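Local coordinates for PaaX domain-containing protein, C-domain protein (Mycobacterium tuberculosis, PDB 3KFW), which is of unknown function but probably acts as a PaaX-like transcriptional regulator that binds DNA through its N-terminal helix-turn-helix domain, at residues 51-54 and 59-62; 169-174 and 188-193; 129-134 and 141-146; 31-36 and 227-232; 75-80 and 218-223. All blocks are in the same frame, centred on the assembly; numbering follows the deposited sequence. Where two conformers were deposited one is given.

In the fold
Contact 1 comes first along the chain and closes a tight beta hairpin in the N-terminal PaaX-like domain. Contact 3 follows in the Cas2-like central domain, where a loop folds back against strand 141-147. In the C-terminal domain, contact 2 packs helix 161-177 against helix 181-195. The other two contacts close far longer loops, and both end on helix 212-234. Contact 5 joins it to the end of helix 64-77 and encloses contacts 2 and 3; contact 4 joins it to residues 31-36 and encloses all the others. Contacts 2 and 5 touch through Val192 and Tyr219, among others, and contact 3 reaches contact 5 where Leu129 meets Pro79.

Contact 1 (51-54 and 59-62); sequences GDLV and GYRL
The Tyr60 ring lies obliquely to Leu53, whose CD1 is 4.3 Å from Tyr60 CD1, while the Arg61 guanidinium has Val54 CG2 at its edge, near the plane of the group. Arg61 and Val54 project on the same side of the two-stranded sheet, and Val54 CG2 lies against Arg61 CG at 3.8 Å. Arg61 CG sits between the backbone N and the carbonyl carbon (chi1 77°), and the chain then runs extended out from the sheet to NE; its NH1 finds its own partner in the Pro18 carbonyl. The backbones are joined by a bond from Val54 N to Arg61 O, 3.1 Å long. Its return partner, Arg61 N to Val54 O at 3.4 Å, is weak, and Val54 O also receives a CA-H contact from Tyr60. One step along, Leu53 and Leu62 form the non-hydrogen-bonded antiparallel pair. Their side chains diverge at the base, yet Leu53 CD2 still comes within 3.9 Å of Leu62 CD1. Leu53 packs on helices 37-49 and 5-13, Leu62 on helices 5-13 and 64-77, and Asp52 makes a salt bridge with Arg6. Gly51 ends helix 37-49 in a Schellman motif that turns the chain into the first strand. A short hairpin following three helices in this way is consistent with the wing of a winged helix-turn-helix domain.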
# COMPACT_ATOMS: atom_id res chain seq x y z
N GLY A 51 -19.60 -10.05 -38.14
CA GLY A 51 -18.63 -9.05 -38.58
C GLY A 51 -17.17 -9.48 -38.66
O GLY A 51 -16.27 -8.64 -38.68
N ASP A 52 -16.92 -10.79 -38.73
CA ASP A 52 -15.55 -11.30 -38.68
C ASP A 52 -14.96 -11.58 -40.06
O ASP A 52 -13.76 -11.38 -40.31
CB ASP A 52 -15.49 -12.53 -37.77
CG ASP A 52 -15.80 -12.19 -36.29
OD1 ASP A 52 -15.23 -11.19 -35.78
OD2 ASP A 52 -16.59 -12.94 -35.63
N LEU A 53 -15.82 -12.05 -40.96
CA LEU A 53 -15.48 -12.22 -42.34
C LEU A 53 -16.43 -11.40 -43.18
O LEU A 53 -17.55 -11.06 -42.77
CB LEU A 53 -15.62 -13.68 -42.76
CG LEU A 53 -14.69 -14.73 -42.14
CD1 LEU A 53 -15.20 -16.10 -42.54
CD2 LEU A 53 -13.20 -14.55 -42.51
N VAL A 54 -15.98 -11.12 -44.39
CA VAL A 54 -16.81 -10.53 -45.40
C VAL A 54 -16.91 -11.60 -46.53
O VAL A 54 -15.94 -12.32 -46.78
CB VAL A 54 -16.17 -9.17 -45.87
CG1 VAL A 54 -16.36 -8.12 -44.81
CG2 VAL A 54 -14.65 -9.32 -46.13
N GLY A 59 -15.68 -15.44 -52.66
CA GLY A 59 -15.70 -16.29 -51.47
C GLY A 59 -15.56 -15.51 -50.17
O GLY A 59 -16.43 -14.73 -49.83
N TYR A 60 -14.46 -15.72 -49.46
CA TYR A 60 -14.29 -15.18 -48.12
C TYR A 60 -12.87 -14.62 -47.90
O TYR A 60 -11.89 -15.14 -48.46
CB TYR A 60 -14.59 -16.28 -47.10
CG TYR A 60 -15.98 -16.93 -47.18
CD1 TYR A 60 -17.04 -16.40 -46.46
CD2 TYR A 60 -16.22 -18.07 -47.96
CE1 TYR A 60 -18.31 -16.98 -46.51
CE2 TYR A 60 -17.53 -18.70 -48.02
CZ TYR A 60 -18.57 -18.14 -47.29
OH TYR A 60 -19.88 -18.67 -47.33
N ARG A 61 -12.79 -13.54 -47.13
CA ARG A 61 -11.54 -12.99 -46.70
C ARG A 61 -11.87 -12.24 -45.38
O ARG A 61 -13.05 -12.02 -45.08
CB ARG A 61 -10.90 -12.07 -47.75
CG ARG A 61 -11.54 -10.73 -47.83
CD ARG A 61 -10.81 -9.76 -48.77
NE ARG A 61 -11.59 -8.54 -48.94
CZ ARG A 61 -11.28 -7.55 -49.79
NH1 ARG A 61 -10.17 -7.64 -50.52
NH2 ARG A 61 -12.05 -6.46 -49.87
N LEU A 62 -10.84 -11.94 -44.58
CA LEU A 62 -11.04 -11.29 -43.28
C LEU A 62 -11.74 -9.90 -43.38
O LEU A 62 -11.49 -9.14 -44.27
CB LEU A 62 -9.68 -11.14 -42.54
CG LEU A 62 -9.13 -12.17 -41.50
CD1 LEU A 62 -9.48 -13.63 -41.77
CD2 LEU A 62 -7.61 -12.02 -41.25

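Contact 2 (169-174 and 188-193); sequences HRLLGD and AAAMVR
Leu171 and Ala190 touch methyl to methyl, with Leu171 CD2 3.5 Å from Ala190 CB, and beside them the end of Met191 pushes across to the other helix. Met191, a selenomethionine here, runs extended beyond CG (chi2 174°, chi3 173°), which carries its CE to the backbone of the partner: CE is 3.3 Å from Leu171 O. The same methyl lies 4.1 Å from Leu171 CB and 3.9 Å from Leu172 CD2, so it sits among the two leucines and a carbonyl. Leu172 leaves its helix pointing away, but its end turns back and meets the Met191 side chain at about a right angle. Behind this first layer, Met191 rests on Leu215 and Ala218 of helix 212-234, Leu171 also reaches His194, and Pro211 packs against Leu172. The axes of the short helical segments run nearly antiparallel, at 163°, and approach to 10.1 Å, a spacing spanned by Leu171 reaching to the small Ala190 and by Met191 reaching back. With leucine, alanine and selenomethionine meeting and no polar bond between the segments, the contact between the two helices rests here on van der Waals packing of apolar groups.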
# COMPACT_ATOMS: atom_id res chain seq x y z
N HIS A 169 10.86 -22.79 -23.09
CA HIS A 169 11.51 -24.05 -23.45
C HIS A 169 10.52 -25.20 -23.45
O HIS A 169 10.57 -25.99 -24.35
CB HIS A 169 12.74 -24.31 -22.53
CG HIS A 169 13.88 -23.41 -22.85
ND1 HIS A 169 14.38 -23.27 -24.14
CD2 HIS A 169 14.61 -22.57 -22.07
CE1 HIS A 169 15.36 -22.38 -24.14
NE2 HIS A 169 15.51 -21.94 -22.90
N ARG A 170 9.62 -25.30 -22.47
CA ARG A 170 8.65 -26.41 -22.50
C ARG A 170 7.76 -26.37 -23.78
O ARG A 170 7.47 -27.42 -24.36
CB ARG A 170 7.76 -26.41 -21.27
CG ARG A 170 7.82 -27.73 -20.44
CD ARG A 170 7.25 -27.56 -18.99
NE ARG A 170 6.04 -26.70 -19.00
CZ ARG A 170 5.83 -25.63 -18.20
NH1 ARG A 170 6.72 -25.25 -17.27
NH2 ARG A 170 4.69 -24.95 -18.34
N LEU A 171 7.36 -25.17 -24.21
CA LEU A 171 6.62 -24.96 -25.46
C LEU A 171 7.42 -25.28 -26.74
O LEU A 171 6.83 -25.77 -27.69
CB LEU A 171 6.09 -23.52 -25.52
CG LEU A 171 4.97 -23.21 -24.54
CD1 LEU A 171 4.74 -21.73 -24.45
CD2 LEU A 171 3.68 -23.94 -24.86
N LEU A 172 8.73 -24.98 -26.75
CA LEU A 172 9.64 -25.41 -27.83
C LEU A 172 9.67 -26.96 -27.94
O LEU A 172 9.43 -27.50 -29.02
CB LEU A 172 11.07 -24.78 -27.70
CG LEU A 172 11.12 -23.23 -27.95
CD1 LEU A 172 12.31 -22.43 -27.32
CD2 LEU A 172 10.89 -22.78 -29.45
N GLY A 173 9.93 -27.65 -26.81
CA GLY A 173 9.77 -29.12 -26.68
C GLY A 173 8.40 -29.67 -27.13
O GLY A 173 8.33 -30.71 -27.80
N ASP A 174 7.31 -28.95 -26.81
CA ASP A 174 5.96 -29.33 -27.23
C ASP A 174 5.81 -29.29 -28.76
O ASP A 174 5.23 -30.24 -29.34
CB ASP A 174 4.91 -28.40 -26.60
CG ASP A 174 4.62 -28.69 -25.10
OD1 ASP A 174 5.11 -29.71 -24.54
OD2 ASP A 174 3.87 -27.88 -24.47
N ALA A 188 1.24 -23.57 -31.27
CA ALA A 188 1.35 -22.18 -31.71
C ALA A 188 0.46 -21.18 -30.95
O ALA A 188 0.95 -20.10 -30.55
CB ALA A 188 1.06 -22.10 -33.19
N ALA A 189 -0.84 -21.49 -30.79
CA ALA A 189 -1.72 -20.66 -29.96
C ALA A 189 -1.15 -20.55 -28.52
O ALA A 189 -1.24 -19.49 -27.90
CB ALA A 189 -3.20 -21.17 -29.95
N ALA A 190 -0.54 -21.59 -27.98
CA ALA A 190 0.10 -21.43 -26.64
C ALA A 190 1.25 -20.43 -26.68
O ALA A 190 1.44 -19.64 -25.73
CB ALA A 190 0.57 -22.78 -26.05
N MSE A 191 2.01 -20.47 -27.77
CA MSE A 191 3.21 -19.64 -27.91
C MSE A 191 2.85 -18.20 -28.09
O MSE A 191 3.57 -17.31 -27.62
CB MSE A 191 4.05 -20.07 -29.12
CG MSE A 191 4.98 -21.22 -28.83
SE MSE A 191 5.87 -21.82 -30.49
CE MSE A 191 7.03 -23.02 -29.53
N VAL A 192 1.76 -17.95 -28.82
CA VAL A 192 1.27 -16.62 -29.00
C VAL A 192 0.87 -16.10 -27.64
O VAL A 192 1.23 -14.98 -27.31
CB VAL A 192 0.10 -16.54 -30.00
CG1 VAL A 192 -0.68 -15.22 -29.86
CG2 VAL A 192 0.65 -16.64 -31.38
N ARG A 193 0.13 -16.90 -26.86
CA ARG A 193 -0.29 -16.48 -25.49
C ARG A 193 0.92 -16.25 -24.58
O ARG A 193 0.91 -15.39 -23.73
CB ARG A 193 -1.28 -17.47 -24.84
CG ARG A 193 -2.68 -17.36 -25.47
CD ARG A 193 -3.70 -18.26 -24.76
NE ARG A 193 -3.82 -19.59 -25.39
CZ ARG A 193 -3.32 -20.72 -24.86
NH1 ARG A 193 -2.68 -20.66 -23.70
NH2 ARG A 193 -3.47 -21.89 -25.50

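Contact 3 (129-134 and 141-146); sequences LDLDLE and VRMLTA
Leu131 and Leu133 face Val141 and Met143 across two chain segments that run in opposite directions without pairing, the nearest CA atoms, those of Leu133 and Met143, being 9.3 Å apart. At that separation the segments meet through side chains alone; residues 129-134 form no regular strand. Met143, a selenomethionine, is the shared partner. Its CG lies 3.9 Å from Leu131 CD2 and 4.1 Å from Leu133 CD1, so both leucines close on this one atom. The turn about CB-CG (chi2 -77°) places SE 4.1 Å from Leu131 CD2 as the two side chains slide past each other in opposite senses. Leu133 has a second neighbour through its other branch, whose CD2 lies 4.2 Å from Val141 CG2. Leu91 of strand 88-93 touches both Leu133 and Met143, and His89 and Phe115 adjoin Leu131. Arg142 points the other way and makes salt bridges with Asp148 and Asp153 of a second subunit, where Thr145 and Ala146 carry the sheet on into that chain. Leu131 and Leu133 point toward the strand, while Asp130, Asp132 and Glu134 are exposed, and the Asp132 carbonyl accepts a hydrogen bond from Lys113 NZ. Between these two segments, then, the contact at this edge of the Cas2-like sheet is van der Waals packing of apolar side chains.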
# COMPACT_ATOMS: atom_id res chain seq x y z
N LEU A 129 10.47 0.30 -25.03
CA LEU A 129 9.13 0.49 -25.61
C LEU A 129 8.70 1.95 -25.44
O LEU A 129 8.95 2.53 -24.37
CB LEU A 129 8.09 -0.39 -24.90
CG LEU A 129 8.15 -1.91 -24.99
CD1 LEU A 129 6.93 -2.52 -24.31
CD2 LEU A 129 8.28 -2.36 -26.48
N ASP A 130 8.04 2.49 -26.47
CA ASP A 130 7.44 3.84 -26.52
C ASP A 130 6.12 3.97 -25.72
O ASP A 130 5.02 3.98 -26.32
CB ASP A 130 7.08 4.19 -27.97
CG ASP A 130 8.18 4.95 -28.72
OD1 ASP A 130 8.18 4.88 -29.97
OD2 ASP A 130 9.02 5.63 -28.08
N LEU A 131 6.22 4.10 -24.39
CA LEU A 131 5.03 4.32 -23.55
C LEU A 131 4.12 5.44 -24.06
O LEU A 131 4.52 6.60 -24.17
CB LEU A 131 5.43 4.64 -22.10
CG LEU A 131 4.37 5.27 -21.17
CD1 LEU A 131 3.51 4.22 -20.46
CD2 LEU A 131 5.02 6.22 -20.16
N ASP A 132 2.88 5.10 -24.38
CA ASP A 132 1.91 6.14 -24.50
C ASP A 132 0.86 5.86 -23.45
O ASP A 132 0.33 4.75 -23.38
CB ASP A 132 1.32 6.17 -25.91
CG ASP A 132 0.95 7.58 -26.34
OD1 ASP A 132 0.26 8.29 -25.57
OD2 ASP A 132 1.36 8.00 -27.46
N LEU A 133 0.59 6.85 -22.61
CA LEU A 133 -0.42 6.68 -21.57
C LEU A 133 -1.83 6.69 -22.16
O LEU A 133 -2.19 7.64 -22.84
CB LEU A 133 -0.24 7.74 -20.49
CG LEU A 133 0.67 7.21 -19.37
CD1 LEU A 133 1.32 8.36 -18.53
CD2 LEU A 133 -0.13 6.22 -18.52
N GLU A 134 -2.62 5.65 -21.88
CA GLU A 134 -3.91 5.41 -22.58
C GLU A 134 -5.05 6.41 -22.24
O GLU A 134 -6.15 6.02 -21.84
CB GLU A 134 -4.33 3.91 -22.53
CG GLU A 134 -4.87 3.35 -21.18
CD GLU A 134 -6.33 2.85 -21.25
OE1 GLU A 134 -7.26 3.67 -21.43
OE2 GLU A 134 -6.54 1.62 -21.09
N VAL A 141 -1.79 8.47 -12.45
CA VAL A 141 -0.49 7.93 -12.06
C VAL A 141 0.51 9.07 -12.17
O VAL A 141 0.26 10.03 -12.90
CB VAL A 141 -0.04 6.78 -12.98
CG1 VAL A 141 -0.80 5.50 -12.68
CG2 VAL A 141 -0.19 7.17 -14.44
N ARG A 142 1.62 9.02 -11.47
CA ARG A 142 2.66 10.02 -11.75
C ARG A 142 3.76 9.34 -12.55
O ARG A 142 4.18 8.25 -12.21
CB ARG A 142 3.19 10.66 -10.47
CG ARG A 142 4.19 11.75 -10.72
CD ARG A 142 3.94 12.95 -9.89
NE ARG A 142 4.74 14.07 -10.39
CZ ARG A 142 4.43 15.35 -10.18
NH1 ARG A 142 3.35 15.65 -9.48
NH2 ARG A 142 5.20 16.30 -10.66
N MSE A 143 4.17 9.96 -13.66
CA MSE A 143 5.09 9.36 -14.59
C MSE A 143 6.46 9.92 -14.24
O MSE A 143 6.64 11.12 -14.17
CB MSE A 143 4.70 9.70 -16.04
CG MSE A 143 5.20 8.73 -17.17
SE MSE A 143 7.11 8.78 -17.81
CE MSE A 143 7.31 10.67 -18.35
N LEU A 144 7.41 9.03 -13.99
CA LEU A 144 8.80 9.43 -13.79
C LEU A 144 9.69 8.60 -14.69
O LEU A 144 9.28 7.58 -15.20
CB LEU A 144 9.22 9.24 -12.33
CG LEU A 144 8.48 9.95 -11.19
CD1 LEU A 144 8.98 9.43 -9.90
CD2 LEU A 144 8.83 11.37 -11.25
N THR A 145 10.92 9.04 -14.87
CA THR A 145 11.96 8.23 -15.50
C THR A 145 12.92 7.87 -14.36
O THR A 145 13.15 8.68 -13.47
CB THR A 145 12.65 9.03 -16.66
OG1 THR A 145 11.65 9.46 -17.59
CG2 THR A 145 13.69 8.18 -17.42
N ALA A 146 13.44 6.66 -14.34
CA ALA A 146 14.41 6.32 -13.30
C ALA A 146 15.54 5.46 -13.77
O ALA A 146 15.46 4.81 -14.82
CB ALA A 146 13.72 5.64 -12.10

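Contact 4 (31-36 and 227-232); sequences ADFGIK and AKRRDA
Asp32 and Arg229 approach over a long distance: their CA atoms, the nearest pair between the loop 31-36 and the helical segment 227-232, are 11.0 Å apart. Residues 31-33 keep helical backbone angles without the regular bonds, and Gly34 then turns the chain with a positive phi (101°). That distance is spanned by the long Arg229 side chain, which leaves its helix extended through chi2 (-179°) and bends at chi3 to swing the guanidinium up to the loop. There Arg229 NH2 forms a salt bridge with Asp32 OD1 at 2.9 Å. The carboxylate reaches the edge of the guanidinium, near its plane, but the two flat groups stand 85° apart, so the grip is by one oxygen: Asp32 OD2 is 3.7 Å from Arg229 NH2. The same NH2 also donates to the carbonyl of Leu29, near the C-terminal end of helix 23-30, and thereby bridges a helix end and an acid. Phe33 lies beside the other nitrogen, which has a hydrogen-bond partner near the segments: Arg229 NH1 is 3.7 Å from Phe33 CE1. This nitrogen lies at the edge of the ring, in its plane, and so not over the aromatic face. The negative charge of Asp32 probably offsets the positive charge of Arg229, while Phe33 is buried and packs on Leu3. Next along helix 212-234, Arg230 NH2 donates to the carbonyls of Val12 and Leu14, at and just past the C-terminal end of helix 5-13; the two consecutive arginines thus tie the last helix of the chain to the ends of helices 5-13 and 23-30.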
# COMPACT_ATOMS: atom_id res chain seq x y z
N ALA A 31 -9.88 -29.47 -43.29
CA ALA A 31 -10.24 -30.90 -43.06
C ALA A 31 -9.16 -31.76 -42.37
O ALA A 31 -9.47 -32.74 -41.68
CB ALA A 31 -10.67 -31.56 -44.38
N ASP A 32 -7.91 -31.40 -42.58
CA ASP A 32 -6.79 -32.06 -41.91
C ASP A 32 -6.89 -31.71 -40.43
O ASP A 32 -6.22 -32.32 -39.59
CB ASP A 32 -5.47 -31.55 -42.48
CG ASP A 32 -5.57 -31.15 -43.98
OD1 ASP A 32 -6.49 -30.35 -44.42
OD2 ASP A 32 -4.70 -31.67 -44.72
N PHE A 33 -7.72 -30.72 -40.12
CA PHE A 33 -8.00 -30.29 -38.76
C PHE A 33 -9.26 -30.97 -38.29
O PHE A 33 -9.58 -30.95 -37.10
CB PHE A 33 -8.22 -28.80 -38.69
CG PHE A 33 -6.99 -27.99 -38.88
CD1 PHE A 33 -6.63 -27.55 -40.15
CD2 PHE A 33 -6.23 -27.59 -37.80
CE1 PHE A 33 -5.53 -26.74 -40.35
CE2 PHE A 33 -5.11 -26.80 -37.97
CZ PHE A 33 -4.77 -26.36 -39.26
N GLY A 34 -10.00 -31.53 -39.25
CA GLY A 34 -11.03 -32.53 -38.97
C GLY A 34 -12.45 -31.99 -39.00
O GLY A 34 -13.29 -32.44 -38.23
N ILE A 35 -12.73 -31.03 -39.87
CA ILE A 35 -14.09 -30.50 -39.95
C ILE A 35 -14.66 -30.40 -41.37
O ILE A 35 -14.37 -29.46 -42.12
CB ILE A 35 -14.30 -29.21 -39.10
CG1 ILE A 35 -12.95 -28.64 -38.62
CG2 ILE A 35 -15.21 -29.56 -37.89
CD1 ILE A 35 -12.98 -27.19 -38.19
N LYS A 36 -15.46 -31.42 -41.72
CA LYS A 36 -16.19 -31.50 -42.98
C LYS A 36 -17.11 -30.30 -43.11
O LYS A 36 -17.33 -29.56 -42.13
CB LYS A 36 -17.04 -32.78 -43.03
N ALA A 227 0.47 -20.56 -44.54
CA ALA A 227 0.32 -19.80 -45.78
C ALA A 227 0.70 -20.60 -47.00
O ALA A 227 0.09 -20.43 -48.06
CB ALA A 227 1.12 -18.51 -45.71
N LYS A 228 1.67 -21.49 -46.86
CA LYS A 228 2.09 -22.35 -47.97
C LYS A 228 1.01 -23.40 -48.40
O LYS A 228 0.82 -23.65 -49.59
CB LYS A 228 3.43 -23.00 -47.64
CG LYS A 228 3.99 -23.85 -48.76
CD LYS A 228 5.31 -24.49 -48.34
CE LYS A 228 5.77 -25.58 -49.32
NZ LYS A 228 6.94 -26.28 -48.70
N ARG A 229 0.30 -23.97 -47.42
CA ARG A 229 -0.82 -24.90 -47.66
C ARG A 229 -1.92 -24.28 -48.50
O ARG A 229 -2.61 -24.97 -49.26
CB ARG A 229 -1.44 -25.32 -46.33
CG ARG A 229 -0.67 -26.36 -45.58
CD ARG A 229 -1.37 -26.72 -44.29
NE ARG A 229 -2.57 -27.54 -44.49
CZ ARG A 229 -3.82 -27.16 -44.20
NH1 ARG A 229 -4.07 -25.95 -43.68
NH2 ARG A 229 -4.84 -28.00 -44.43
N ARG A 230 -2.09 -22.97 -48.34
CA ARG A 230 -3.15 -22.22 -48.97
C ARG A 230 -2.76 -21.77 -50.37
O ARG A 230 -3.63 -21.36 -51.14
CB ARG A 230 -3.51 -21.03 -48.09
CG ARG A 230 -4.67 -20.24 -48.54
CD ARG A 230 -4.80 -18.91 -47.83
NE ARG A 230 -3.59 -18.10 -47.88
CZ ARG A 230 -3.03 -17.62 -46.78
NH1 ARG A 230 -1.92 -16.90 -46.84
NH2 ARG A 230 -3.58 -17.88 -45.61
N ASP A 231 -1.48 -21.84 -50.72
CA ASP A 231 -1.06 -21.63 -52.11
C ASP A 231 -1.08 -22.94 -52.86
O ASP A 231 -1.40 -22.97 -54.04
CB ASP A 231 0.35 -21.05 -52.19
CG ASP A 231 0.55 -19.88 -51.24
OD1 ASP A 231 -0.43 -19.17 -50.93
OD2 ASP A 231 1.69 -19.68 -50.79
N ALA A 232 -0.73 -24.02 -52.16
CA ALA A 232 -0.82 -25.38 -52.71
C ALA A 232 -2.22 -25.67 -53.27
O ALA A 232 -2.38 -26.07 -54.46
CB ALA A 232 -0.42 -26.39 -51.66

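Contact 5 (75-80 and 218-223); sequences EAMRPR and AYHDFA
Met77 and Tyr219 make a Met-aromatic contact: the selenium of this selenomethionine is 4.5 Å from the centroid of the Tyr219 ring and 29° off its normal, an oblique approach. Apolar packing adds to it, since Met77 CE lies 3.8 Å from Tyr219 CD1. The bend at chi3 (61°) folds that methyl back beside the ring, while Tyr219, with CG opposite its backbone N (chi1 172°), swings its ring out to meet it. A third touch, Met77 CE to His220 CE1 at 3.7 Å, holds for one of two modelled positions of the histidine and is therefore doubtful. Polar bonds lie around the pair, not within it: the Met77 carbonyl accepts from NE of Arg216, one turn back on helix 212-234. Further apolar neighbours close in from helix 181-195, where Leu195 packs on Met77 and Val192 on Tyr219; Leu14 also reaches the tyrosine. Helix 64-77 comes to an end here, Arg78 being the first residue to leave helical angles. The arrangement is a buried Met-aromatic pair in which the C-terminal end of helix 64-77, the helix that follows the hairpin of the PaaX-like region, packs on the last helix, 212-234.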
# COMPACT_ATOMS: atom_id res chain seq x y z
N GLU A 75 2.28 -6.08 -34.07
CA GLU A 75 3.08 -4.99 -33.50
C GLU A 75 3.11 -5.05 -31.94
O GLU A 75 3.72 -4.19 -31.27
CB GLU A 75 2.62 -3.62 -34.05
CG GLU A 75 3.53 -2.42 -33.75
CD GLU A 75 5.02 -2.73 -33.88
N ALA A 76 2.46 -6.07 -31.37
CA ALA A 76 2.52 -6.35 -29.93
C ALA A 76 3.55 -7.45 -29.67
O ALA A 76 4.16 -7.49 -28.61
CB ALA A 76 1.15 -6.76 -29.39
N MSE A 77 3.70 -8.35 -30.65
CA MSE A 77 4.68 -9.45 -30.63
C MSE A 77 6.05 -8.99 -31.14
O MSE A 77 7.07 -9.57 -30.80
CB MSE A 77 4.20 -10.59 -31.52
CG MSE A 77 3.50 -11.79 -30.87
SE MSE A 77 3.25 -13.16 -32.29
CE MSE A 77 5.18 -13.48 -32.76
N ARG A 78 6.06 -7.98 -31.99
CA ARG A 78 7.28 -7.30 -32.39
C ARG A 78 7.05 -5.79 -32.36
O ARG A 78 6.83 -5.18 -33.42
CB ARG A 78 7.79 -7.76 -33.76
CG ARG A 78 9.32 -7.71 -33.79
CD ARG A 78 9.81 -8.22 -32.44
NE ARG A 78 11.20 -7.93 -32.14
CZ ARG A 78 11.66 -6.78 -31.62
NH1 ARG A 78 12.95 -6.65 -31.37
NH2 ARG A 78 10.84 -5.77 -31.37
N PRO A 79 7.05 -5.19 -31.14
CA PRO A 79 6.80 -3.78 -30.96
C PRO A 79 8.09 -3.05 -31.04
O PRO A 79 9.00 -3.32 -30.26
CB PRO A 79 6.26 -3.69 -29.53
CG PRO A 79 6.37 -5.06 -28.95
CD PRO A 79 7.23 -5.86 -29.85
N ARG A 80 8.20 -2.12 -32.00
CA ARG A 80 9.47 -1.45 -32.20
C ARG A 80 10.12 -1.26 -30.81
O ARG A 80 9.52 -0.73 -29.86
CB ARG A 80 9.30 -0.15 -33.01
CG ARG A 80 10.31 -0.01 -34.14
N ALA A 218 9.57 -20.20 -34.23
CA ALA A 218 8.70 -21.35 -34.27
C ALA A 218 7.30 -20.91 -34.65
O ALA A 218 6.61 -21.61 -35.40
CB ALA A 218 8.68 -22.04 -32.94
N TYR A 219 6.86 -19.76 -34.13
CA TYR A 219 5.56 -19.23 -34.53
C TYR A 219 5.59 -18.82 -35.98
O TYR A 219 4.66 -19.15 -36.72
CB TYR A 219 5.08 -18.06 -33.65
CG TYR A 219 3.83 -17.43 -34.22
CD1 TYR A 219 3.89 -16.25 -34.96
CD2 TYR A 219 2.58 -18.05 -34.08
CE1 TYR A 219 2.73 -15.69 -35.53
CE2 TYR A 219 1.43 -17.51 -34.64
CZ TYR A 219 1.51 -16.34 -35.36
OH TYR A 219 0.36 -15.80 -35.90
N HIS A 220 6.65 -18.11 -36.40
CA HIS A 220 6.70 -17.66 -37.79
C HIS A 220 6.88 -18.83 -38.77
O HIS A 220 6.40 -18.75 -39.89
CB HIS A 220 7.71 -16.53 -37.99
CG HIS A 220 7.33 -15.27 -37.28
ND1 HIS A 220 8.00 -14.79 -36.17
CD2 HIS A 220 6.29 -14.41 -37.49
CE1 HIS A 220 7.42 -13.68 -35.75
NE2 HIS A 220 6.38 -13.43 -36.53
N ASP A 221 7.49 -19.93 -38.31
CA ASP A 221 7.55 -21.18 -39.12
C ASP A 221 6.19 -21.83 -39.31
O ASP A 221 5.84 -22.30 -40.41
CB ASP A 221 8.54 -22.21 -38.54
CG ASP A 221 9.98 -21.83 -38.83
OD1 ASP A 221 10.19 -20.95 -39.68
OD2 ASP A 221 10.91 -22.39 -38.21
N PHE A 222 5.41 -21.86 -38.24
CA PHE A 222 4.07 -22.35 -38.33
C PHE A 222 3.19 -21.44 -39.22
O PHE A 222 2.50 -21.95 -40.06
CB PHE A 222 3.47 -22.60 -36.96
CG PHE A 222 1.96 -22.75 -36.97
CD1 PHE A 222 1.37 -24.01 -37.16
CD2 PHE A 222 1.13 -21.61 -36.76
CE1 PHE A 222 -0.00 -24.15 -37.13
CE2 PHE A 222 -0.28 -21.71 -36.75
CZ PHE A 222 -0.85 -22.99 -36.93
N ALA A 223 3.23 -20.12 -39.04
CA ALA A 223 2.52 -19.19 -39.95
C ALA A 223 2.90 -19.37 -41.44
O ALA A 223 2.04 -19.32 -42.31
CB ALA A 223 2.71 -17.72 -39.53